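Local coordinates for polysaccharide deacetylase-like protein (Bacillus anthracis, PDB 4V33) that probably acts as a zinc-dependent polysaccharide deacetylase and is required for osmotic stability and cell shape maintenance in the bacterium, at residues I63-Y77 with S91-F105. Sequence-based numbering, arbitrary orientation.
Sequences IHMTDIKDTLTEVQY and SLSSKEKEKQFSLPF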
ATOM      1  N   ILE A  63      27.074  -2.414  -3.254  1.00 27.78           N
ATOM      2  CA  ILE A  63      26.807  -2.707  -4.656  1.00 26.98           C
ATOM      3  C   ILE A  63      28.099  -3.105  -5.368  1.00 26.62           C
ATOM      4  O   ILE A  63      29.161  -2.548  -5.098  1.00 28.31           O
ATOM      5  CB  ILE A  63      26.175  -1.478  -5.353  1.00 25.74           C
ATOM      6  CG1 ILE A  63      24.832  -1.138  -4.699  1.00 25.84           C
ATOM      7  CG2 ILE A  63      25.995  -1.720  -6.848  1.00 30.29           C
ATOM      8  CD1 ILE A  63      24.292   0.230  -5.078  1.00 30.24           C
ATOM      9  N   HIS A  64      28.011  -4.084  -6.263  1.00 27.23           N
ATOM     10  CA  HIS A  64      29.164  -4.501  -7.050  1.00 31.52           C
ATOM     11  C   HIS A  64      28.781  -4.633  -8.512  1.00 30.25           C
ATOM     12  O   HIS A  64      27.600  -4.757  -8.844  1.00 31.35           O
ATOM     13  CB  HIS A  64      29.684  -5.857  -6.571  1.00 37.25           C
ATOM     14  CG  HIS A  64      29.978  -5.915  -5.105  1.00 45.81           C
ATOM     15  ND1 HIS A  64      31.186  -5.518  -4.573  1.00 48.52           N
ATOM     16  CD2 HIS A  64      29.225  -6.336  -4.062  1.00 43.15           C
ATOM     17  CE1 HIS A  64      31.164  -5.689  -3.263  1.00 42.55           C
ATOM     18  NE2 HIS A  64      29.986  -6.182  -2.928  1.00 46.58           N
ATOM     19  N   MET A  65      29.785  -4.628  -9.383  1.00 29.17           N
ATOM     20  CA  MET A  65      29.558  -4.961 -10.779  0.50 31.33           C
ATOM     21  C   MET A  65      30.407  -6.151 -11.199  1.00 36.44           C
ATOM     22  O   MET A  65      31.577  -6.255 -10.834  1.00 39.09           O
ATOM     23  CB  MET A  65      29.862  -3.781 -11.695  0.50 35.25           C
ATOM     24  CG  MET A  65      29.570  -4.084 -13.157  0.50 45.23           C
ATOM     25  SD  MET A  65      28.026  -3.372 -13.736  0.50 46.26           S
ATOM     26  CE  MET A  65      28.173  -1.823 -12.895  0.50 21.40           C
ATOM     27  N   THR A  66      29.808  -7.045 -11.975  1.00 32.30           N
ATOM     28  CA  THR A  66      30.545  -8.155 -12.556  1.00 33.87           C
ATOM     29  C   THR A  66      30.275  -8.225 -14.052  1.00 35.77           C
ATOM     30  O   THR A  66      29.486  -7.442 -14.585  1.00 33.06           O
ATOM     31  CB  THR A  66      30.164  -9.493 -11.895  1.00 39.35           C
ATOM     32  OG1 THR A  66      28.738  -9.640 -11.896  1.00 39.96           O
ATOM     33  CG2 THR A  66      30.671  -9.535 -10.463  1.00 43.76           C
ATOM     34  N   ASP A  67      30.954  -9.150 -14.725  1.00 35.69           N
ATOM     35  CA  ASP A  67      30.713  -9.429 -16.138  1.00 37.90           C
ATOM     36  C   ASP A  67      30.950  -8.228 -17.058  1.00 37.54           C
ATOM     37  O   ASP A  67      30.371  -8.151 -18.142  1.00 38.11           O
ATOM     38  CB  ASP A  67      29.295  -9.975 -16.346  1.00 37.86           C
ATOM     39  CG  ASP A  67      28.997 -11.181 -15.474  1.00 52.22           C
ATOM     40  OD1 ASP A  67      29.931 -11.957 -15.183  1.00 59.32           O
ATOM     41  OD2 ASP A  67      27.824 -11.354 -15.078  1.00 55.91           O
ATOM     42  N   ILE A  68      31.794  -7.294 -16.629  1.00 31.89           N
ATOM     43  CA  ILE A  68      32.143  -6.158 -17.480  1.00 30.16           C
ATOM     44  C   ILE A  68      33.082  -6.623 -18.576  1.00 35.19           C
ATOM     45  O   ILE A  68      34.033  -7.358 -18.313  1.00 36.58           O
ATOM     46  CB  ILE A  68      32.835  -5.031 -16.703  1.00 34.83           C
ATOM     47  CG1 ILE A  68      31.953  -4.543 -15.561  1.00 41.59           C
ATOM     48  CG2 ILE A  68      33.144  -3.857 -17.629  1.00 30.79           C
ATOM     49  CD1 ILE A  68      32.549  -3.375 -14.800  1.00 46.54           C
ATOM     50  N   LYS A  69      32.818  -6.190 -19.805  1.00 30.98           N
ATOM     51  CA  LYS A  69      33.658  -6.578 -20.931  1.00 37.61           C
ATOM     52  C   LYS A  69      34.728  -5.545 -21.263  1.00 35.59           C
ATOM     53  O   LYS A  69      35.860  -5.902 -21.531  1.00 36.18           O
ATOM     54  CB  LYS A  69      32.803  -6.914 -22.153  1.00 43.01           C
ATOM     55  CG  LYS A  69      31.909  -8.121 -21.916  1.00 46.35           C
ATOM     56  CD  LYS A  69      32.715  -9.285 -21.340  1.00 50.07           C
ATOM     57  CE  LYS A  69      31.833 -10.265 -20.586  1.00 53.04           C
ATOM     58  NZ  LYS A  69      32.622 -11.395 -20.013  1.00 61.33           N
ATOM     59  N   ASP A  70      34.377  -4.265 -21.234  1.00 27.91           N
ATOM     60  CA  ASP A  70      35.362  -3.215 -21.461  1.00 27.85           C
ATOM     61  C   ASP A  70      36.330  -3.073 -20.286  1.00 27.26           C
ATOM     62  O   ASP A  70      35.980  -3.347 -19.135  1.00 32.01           O
ATOM     63  CB  ASP A  70      34.659  -1.865 -21.667  1.00 29.06           C
ATOM     64  CG  ASP A  70      34.325  -1.586 -23.123  1.00 32.39           C
ATOM     65  OD1 ASP A  70      35.188  -1.028 -23.832  1.00 42.74           O
ATOM     66  OD2 ASP A  70      33.196  -1.903 -23.552  1.00 34.15           O
ATOM     67  N   THR A  71      37.542  -2.626 -20.582  1.00 29.09           N
ATOM     68  CA  THR A  71      38.512  -2.240 -19.561  0.56 28.89           C
ATOM     69  C   THR A  71      38.135  -0.874 -19.002  1.00 29.04           C
ATOM     70  O   THR A  71      38.027   0.089 -19.757  1.00 31.61           O
ATOM     71  CB  THR A  71      39.928  -2.130 -20.155  0.56 33.58           C
ATOM     72  OG1 THR A  71      40.400  -3.432 -20.522  0.56 33.79           O
ATOM     73  CG2 THR A  71      40.890  -1.513 -19.147  0.56 31.49           C
ATOM     74  N   LEU A  72      37.949  -0.785 -17.689  1.00 25.22           N
ATOM     75  CA  LEU A  72      37.506   0.461 -17.067  1.00 24.78           C
ATOM     76  C   LEU A  72      38.394   0.917 -15.921  1.00 28.94           C
ATOM     77  O   LEU A  72      39.020   0.105 -15.242  1.00 30.05           O
ATOM     78  CB  LEU A  72      36.088   0.290 -16.513  1.00 23.39           C
ATOM     79  CG  LEU A  72      34.949  -0.108 -17.450  1.00 24.89           C
ATOM     80  CD1 LEU A  72      33.671  -0.299 -16.657  1.00 23.16           C
ATOM     81  CD2 LEU A  72      34.761   0.946 -18.539  1.00 25.45           C
ATOM     82  N   THR A  73      38.415   2.226 -15.685  1.00 26.16           N
ATOM     83  CA  THR A  73      39.096   2.764 -14.516  0.68 25.85           C
ATOM     84  C   THR A  73      38.088   3.118 -13.432  1.00 27.37           C
ATOM     85  O   THR A  73      38.436   3.218 -12.256  1.00 25.52           O
ATOM     86  CB  THR A  73      39.924   4.015 -14.853  0.68 27.00           C
ATOM     87  OG1 THR A  73      39.091   4.986 -15.500  0.68 29.36           O
ATOM     88  CG2 THR A  73      41.078   3.654 -15.771  0.68 24.55           C
ATOM     89  N   GLU A  74      36.827   3.279 -13.825  1.00 22.01           N
ATOM     90  CA  GLU A  74      35.814   3.789 -12.915  1.00 21.33           C
ATOM     91  C   GLU A  74      34.427   3.348 -13.356  1.00 20.75           C
ATOM     92  O   GLU A  74      34.174   3.170 -14.545  1.00 21.51           O
ATOM     93  CB  GLU A  74      35.905   5.324 -12.912  1.00 20.86           C
ATOM     94  CG  GLU A  74      34.882   6.065 -12.069  1.00 23.06           C
ATOM     95  CD  GLU A  74      34.977   7.573 -12.252  1.00 23.09           C
ATOM     96  OE1 GLU A  74      35.832   8.026 -13.051  1.00 24.53           O
ATOM     97  OE2 GLU A  74      34.198   8.304 -11.599  1.00 24.30           O
ATOM     98  N   VAL A  75      33.533   3.163 -12.391  1.00 20.50           N
ATOM     99  CA  VAL A  75      32.117   2.978 -12.675  1.00 19.87           C
ATOM    100  C   VAL A  75      31.365   4.086 -11.960  1.00 22.41           C
ATOM    101  O   VAL A  75      31.633   4.371 -10.793  1.00 21.20           O
ATOM    102  CB  VAL A  75      31.604   1.602 -12.191  1.00 20.43           C
ATOM    103  CG1 VAL A  75      30.077   1.549 -12.209  1.00 19.76           C
ATOM    104  CG2 VAL A  75      32.190   0.490 -13.056  1.00 21.59           C
ATOM    105  N   GLN A  76      30.444   4.735 -12.661  1.00 18.35           N
ATOM    106  CA  GLN A  76      29.587   5.721 -12.010  1.00 17.69           C
ATOM    107  C   GLN A  76      28.176   5.196 -11.925  1.00 17.70           C
ATOM    108  O   GLN A  76      27.604   4.782 -12.932  1.00 17.34           O
ATOM    109  CB  GLN A  76      29.612   7.052 -12.763  1.00 17.32           C
ATOM    110  CG  GLN A  76      31.006   7.655 -12.831  1.00 17.74           C
ATOM    111  CD  GLN A  76      31.020   9.078 -13.354  1.00 18.28           C
ATOM    112  OE1 GLN A  76      30.017   9.581 -13.861  1.00 18.69           O
ATOM    113  NE2 GLN A  76      32.165   9.730 -13.236  1.00 20.03           N
ATOM    114  N   TYR A  77      27.624   5.211 -10.715  1.00 17.14           N
ATOM    115  CA  TYR A  77      26.272   4.728 -10.476  1.00 17.98           C
ATOM    116  C   TYR A  77      25.333   5.902 -10.282  1.00 18.34           C
ATOM    117  O   TYR A  77      25.434   6.623  -9.286  1.00 18.35           O
ATOM    118  CB  TYR A  77      26.221   3.868  -9.210  1.00 17.75           C
ATOM    119  CG  TYR A  77      27.097   2.635  -9.214  1.00 18.07           C
ATOM    120  CD1 TYR A  77      26.620   1.428  -9.700  1.00 18.46           C
ATOM    121  CD2 TYR A  77      28.384   2.672  -8.694  1.00 19.16           C
ATOM    122  CE1 TYR A  77      27.408   0.281  -9.687  1.00 20.36           C
ATOM    123  CE2 TYR A  77      29.184   1.525  -8.672  1.00 21.72           C
ATOM    124  CZ  TYR A  77      28.684   0.336  -9.173  1.00 21.31           C
ATOM    125  OH  TYR A  77      29.457  -0.809  -9.160  1.00 22.51           O
ATOM    126  N   SER A  91      24.994  10.989  -8.652  1.00 15.77           N
ATOM    127  CA  SER A  91      25.901   9.995  -9.200  1.00 15.94           C
ATOM    128  C   SER A  91      27.009   9.685  -8.201  1.00 20.54           C
ATOM    129  O   SER A  91      27.663  10.593  -7.684  1.00 20.47           O
ATOM    130  CB  SER A  91      26.490  10.503 -10.513  1.00 16.04           C
ATOM    131  OG  SER A  91      27.476   9.611 -11.024  1.00 20.78           O
ATOM    132  N   LEU A  92      27.215   8.399  -7.938  1.00 19.71           N
ATOM    133  CA  LEU A  92      28.224   7.950  -6.987  1.00 20.39           C
ATOM    134  C   LEU A  92      29.278   7.120  -7.717  1.00 24.32           C
ATOM    135  O   LEU A  92      28.948   6.153  -8.402  1.00 23.12           O
ATOM    136  CB  LEU A  92      27.577   7.123  -5.874  1.00 23.00           C
ATOM    137  CG  LEU A  92      26.427   7.812  -5.123  1.00 22.42           C
ATOM    138  CD1 LEU A  92      25.772   6.870  -4.114  1.00 27.53           C
ATOM    139  CD2 LEU A  92      26.914   9.077  -4.438  1.00 29.67           C
ATOM    140  N   SER A  93      30.541   7.508  -7.561  1.00 21.89           N
ATOM    141  CA  SER A  93      31.651   6.907  -8.295  1.00 23.74           C
ATOM    142  C   SER A  93      32.380   5.844  -7.477  1.00 27.13           C
ATOM    143  O   SER A  93      32.620   6.025  -6.286  1.00 26.59           O
ATOM    144  CB  SER A  93      32.635   8.005  -8.713  1.00 21.83           C
ATOM    145  OG  SER A  93      33.884   7.479  -9.147  1.00 26.42           O
ATOM    146  N   SER A  94      32.714   4.731  -8.122  1.00 21.58           N
ATOM    147  CA  SER A  94      33.657   3.772  -7.554  1.00 23.43           C
ATOM    148  C   SER A  94      34.860   3.595  -8.469  1.00 27.61           C
ATOM    149  O   SER A  94      34.712   3.398  -9.678  1.00 23.30           O
ATOM    150  CB  SER A  94      33.007   2.410  -7.341  1.00 26.73           C
ATOM    151  OG  SER A  94      33.976   1.477  -6.887  1.00 27.48           O
ATOM    152  N   LYS A  95      36.051   3.652  -7.887  1.00 25.36           N
ATOM    153  CA  LYS A  95      37.271   3.344  -8.632  1.00 28.31           C
ATOM    154  C   LYS A  95      37.927   2.093  -8.053  1.00 29.66           C
ATOM    155  O   LYS A  95      39.106   1.827  -8.289  1.00 34.19           O
ATOM    156  CB  LYS A  95      38.233   4.534  -8.616  1.00 30.13           C
ATOM    157  CG  LYS A  95      37.691   5.767  -9.335  1.00 28.21           C
ATOM    158  CD  LYS A  95      38.687   6.918  -9.304  1.00 33.49           C
ATOM    159  CE  LYS A  95      38.131   8.143 -10.016  1.00 37.33           C
ATOM    160  NZ  LYS A  95      39.113   9.265 -10.076  1.00 37.77           N
ATOM    161  N   GLU A  96      37.139   1.324  -7.304  1.00 30.54           N
ATOM    162  CA  GLU A  96      37.616   0.100  -6.662  1.00 33.05           C
ATOM    163  C   GLU A  96      37.625  -1.068  -7.641  1.00 29.56           C
ATOM    164  O   GLU A  96      36.899  -2.047  -7.460  1.00 37.02           O
ATOM    165  CB  GLU A  96      36.733  -0.241  -5.461  1.00 34.36           C
ATOM    166  CG  GLU A  96      36.694   0.830  -4.390  1.00 41.63           C
ATOM    167  CD  GLU A  96      37.823   0.698  -3.384  1.00 58.83           C
ATOM    168  OE1 GLU A  96      38.858   0.082  -3.718  1.00 62.51           O
ATOM    169  OE2 GLU A  96      37.670   1.203  -2.251  1.00 67.88           O
ATOM    170  N   LYS A  97      38.459  -0.961  -8.668  1.00 34.70           N
ATOM    171  CA  LYS A  97      38.516  -1.954  -9.735  1.00 36.95           C
ATOM    172  C   LYS A  97      38.818  -3.369  -9.236  1.00 42.73           C
ATOM    173  O   LYS A  97      38.271  -4.347  -9.749  1.00 46.35           O
ATOM    174  CB  LYS A  97      39.546  -1.533 -10.783  1.00 40.29           C
ATOM    175  CG  LYS A  97      39.658  -2.483 -11.954  1.00 47.49           C
ATOM    176  CD  LYS A  97      40.469  -1.864 -13.070  1.00 48.67           C
ATOM    177  CE  LYS A  97      40.537  -2.788 -14.270  1.00 48.06           C
ATOM    178  NZ  LYS A  97      40.992  -2.062 -15.488  1.00 51.32           N
ATOM    179  N   GLU A  98      39.673  -3.475  -8.227  1.00 39.82           N
ATOM    180  CA  GLU A  98      40.058  -4.785  -7.703  1.00 41.25           C
ATOM    181  C   GLU A  98      38.991  -5.389  -6.795  1.00 41.84           C
ATOM    182  O   GLU A  98      39.083  -6.556  -6.407  1.00 42.42           O
ATOM    183  CB  GLU A  98      41.401  -4.698  -6.979  1.00 44.36           C
ATOM    184  CG  GLU A  98      42.504  -4.107  -7.838  1.00 52.72           C
ATOM    185  CD  GLU A  98      42.664  -4.840  -9.155  1.00 57.53           C
ATOM    186  OE1 GLU A  98      42.604  -6.088  -9.153  1.00 62.74           O
ATOM    187  OE2 GLU A  98      42.840  -4.167 -10.195  1.00 61.21           O
ATOM    188  N   LYS A  99      37.980  -4.591  -6.459  1.00 38.83           N
ATOM    189  CA  LYS A  99      36.873  -5.056  -5.634  1.00 39.15           C
ATOM    190  C   LYS A  99      35.545  -4.963  -6.382  1.00 34.52           C
ATOM    191  O   LYS A  99      34.516  -4.638  -5.790  1.00 37.11           O
ATOM    192  CB  LYS A  99      36.792  -4.249  -4.337  1.00 44.35           C
ATOM    193  CG  LYS A  99      38.051  -4.301  -3.482  1.00 53.73           C
ATOM    194  CD  LYS A  99      37.838  -3.566  -2.165  1.00 60.50           C
ATOM    195  CE  LYS A  99      39.087  -3.598  -1.297  1.00 66.18           C
ATOM    196  NZ  LYS A  99      38.847  -2.957   0.029  1.00 69.53           N
ATOM    197  N   GLN A 100      35.580  -5.254  -7.681  1.00 36.87           N
ATOM    198  CA  GLN A 100      34.383  -5.257  -8.522  1.00 39.20           C
ATOM    199  C   GLN A 100      33.604  -3.940  -8.455  1.00 33.69           C
ATOM    200  O   GLN A 100      32.374  -3.935  -8.438  1.00 33.98           O
ATOM    201  CB  GLN A 100      33.483  -6.447  -8.171  1.00 43.33           C
ATOM    202  CG  GLN A 100      34.133  -7.797  -8.465  1.00 43.61           C
ATOM    203  CD  GLN A 100      33.308  -8.972  -7.989  1.00 54.95           C
ATOM    204  OE1 GLN A 100      32.504  -8.852  -7.064  1.00 60.74           O
ATOM    205  NE2 GLN A 100      33.506 -10.125  -8.621  1.00 62.71           N
ATOM    206  N   PHE A 101      34.346  -2.835  -8.417  1.00 31.43           N
ATOM    207  CA  PHE A 101      33.770  -1.490  -8.363  1.00 27.50           C
ATOM    208  C   PHE A 101      32.748  -1.353  -7.246  1.00 28.54           C
ATOM    209  O   PHE A 101      31.651  -0.811  -7.422  1.00 26.69           O
ATOM    210  CB  PHE A 101      33.231  -1.084  -9.733  1.00 25.39           C
ATOM    211  CG  PHE A 101      34.308  -0.971 -10.772  1.00 25.45           C
ATOM    212  CD1 PHE A 101      35.148   0.129 -10.791  1.00 24.11           C
ATOM    213  CD2 PHE A 101      34.509  -1.981 -11.699  1.00 29.22           C
ATOM    214  CE1 PHE A 101      36.155   0.235 -11.727  1.00 24.37           C
ATOM    215  CE2 PHE A 101      35.514  -1.883 -12.638  1.00 28.06           C
ATOM    216  CZ  PHE A 101      36.340  -0.773 -12.655  1.00 30.02           C
ATOM    217  N   SER A 102      33.152  -1.855  -6.087  1.00 27.87           N
ATOM    218  CA  SER A 102      32.328  -1.841  -4.890  0.61 27.88           C
ATOM    219  C   SER A 102      31.858  -0.433  -4.550  1.00 26.53           C
ATOM    220  O   SER A 102      32.633   0.525  -4.633  1.00 26.12           O
ATOM    221  CB  SER A 102      33.120  -2.435  -3.722  0.61 32.09           C
ATOM    222  OG  SER A 102      32.532  -2.124  -2.474  0.61 34.21           O
ATOM    223  N   LEU A 103      30.592  -0.317  -4.168  1.00 26.01           N
ATOM    224  CA  LEU A 103      30.022   0.950  -3.741  1.00 26.55           C
ATOM    225  C   LEU A 103      29.140   0.723  -2.524  1.00 27.03           C
ATOM    226  O   LEU A 103      28.115   0.041  -2.609  1.00 28.38           O
ATOM    227  CB  LEU A 103      29.189   1.583  -4.854  1.00 23.61           C
ATOM    228  CG  LEU A 103      28.659   2.983  -4.533  1.00 23.94           C
ATOM    229  CD1 LEU A 103      29.698   4.051  -4.892  1.00 28.07           C
ATOM    230  CD2 LEU A 103      27.321   3.247  -5.227  1.00 23.58           C
ATOM    231  N   PRO A 104      29.541   1.286  -1.378  1.00 26.36           N
ATOM    232  CA  PRO A 104      28.683   1.239  -0.194  1.00 27.60           C
ATOM    233  C   PRO A 104      27.405   2.022  -0.457  1.00 26.23           C
ATOM    234  O   PRO A 104      27.447   3.131  -0.994  1.00 29.44           O
ATOM    235  CB  PRO A 104      29.521   1.946   0.875  1.00 35.94           C
ATOM    236  CG  PRO A 104      30.928   1.829   0.398  1.00 40.14           C
ATOM    237  CD  PRO A 104      30.846   1.905  -1.095  1.00 33.27           C
ATOM    238  N   PHE A 105      26.271   1.439  -0.096  1.00 27.46           N
ATOM    239  CA  PHE A 105      24.996   2.110  -0.254  1.00 24.42           C
ATOM    240  C   PHE A 105      24.293   2.147   1.088  1.00 27.81           C
ATOM    241  O   PHE A 105      24.155   1.120   1.741  1.00 33.10           O
ATOM    242  CB  PHE A 105      24.115   1.379  -1.267  1.00 25.51           C
ATOM    243  CG  PHE A 105      22.801   2.067  -1.524  1.00 29.46           C
ATOM    244  CD1 PHE A 105      21.713   1.862  -0.686  1.00 32.98           C
ATOM    245  CD2 PHE A 105      22.662   2.935  -2.591  1.00 30.07           C
ATOM    246  CE1 PHE A 105      20.512   2.510  -0.917  1.00 37.28           C
ATOM    247  CE2 PHE A 105      21.459   3.577  -2.826  1.00 33.43           C
ATOM    248  CZ  PHE A 105      20.389   3.362  -1.990  1.00 35.25           C
TER
HETATM  249  O   HOH W   1      40.656   2.578 -11.112  1.00 41.00           O
HETATM  250  O   HOH W   2      27.116   9.232 -13.743  0.93 19.31           O
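Val75 CG2 packs over one face of the Phe101 ring, 3.7 Å from the ring centroid in a CH-pi contact, and Lys97 CA lies over the opposite face, both offset toward the rim. In-plane edge contacts come from the carbonyl oxygens of Leu72 and Thr73, and CD1 of Ile68 meets CD2 of Phe101 at 3.9 Å, the two side chains nearly perpendicular to each other. CG anti to the carbonyl carbon (chi1 -64°) turns the Phe101 ring toward Ile68, Leu72 and Val75. The backbone carbonyl of Phe101 takes a bond too: Tyr77 OH donates to Phe101 O at 2.8 Å, tilted 28° from the carbonyl plane, and the oxygen lies at the edge of the Tyr77 ring. Further along the same ring, CD2 of Tyr77 packs on CD2 of Leu103 (3.7 Å), the two side chains running antiparallel alongside one another.

On the other side of strand 74-77, Glu74 OE2 is gripped from both faces of its carboxylate plane, by Ser93 OG at 2.6 Å and by Gln76 NE2. The extended Glu74 chain, CG anti to the backbone N (chi1 177°), carries the carboxylate across to Ser93. The extended Lys97 chain reaches from the short 3-10 turn to the 67-73 loop, where NZ donates to Leu72 O at 2.9 Å.

Backbone pairing occurs at two places: Val75 with Ser94 and Tyr77 with Leu92 in one sheet, Ile63 with Leu103 in the other, where Met65 N also donates to Gln100 O. Residues 95-102 thus cross from the four-stranded to the three-stranded antiparallel sheet, with the Phe101 and Tyr77 side chains packed in the buried core beside that crossing, as in the two-sheet beta sandwich of a fibronectin type III domain.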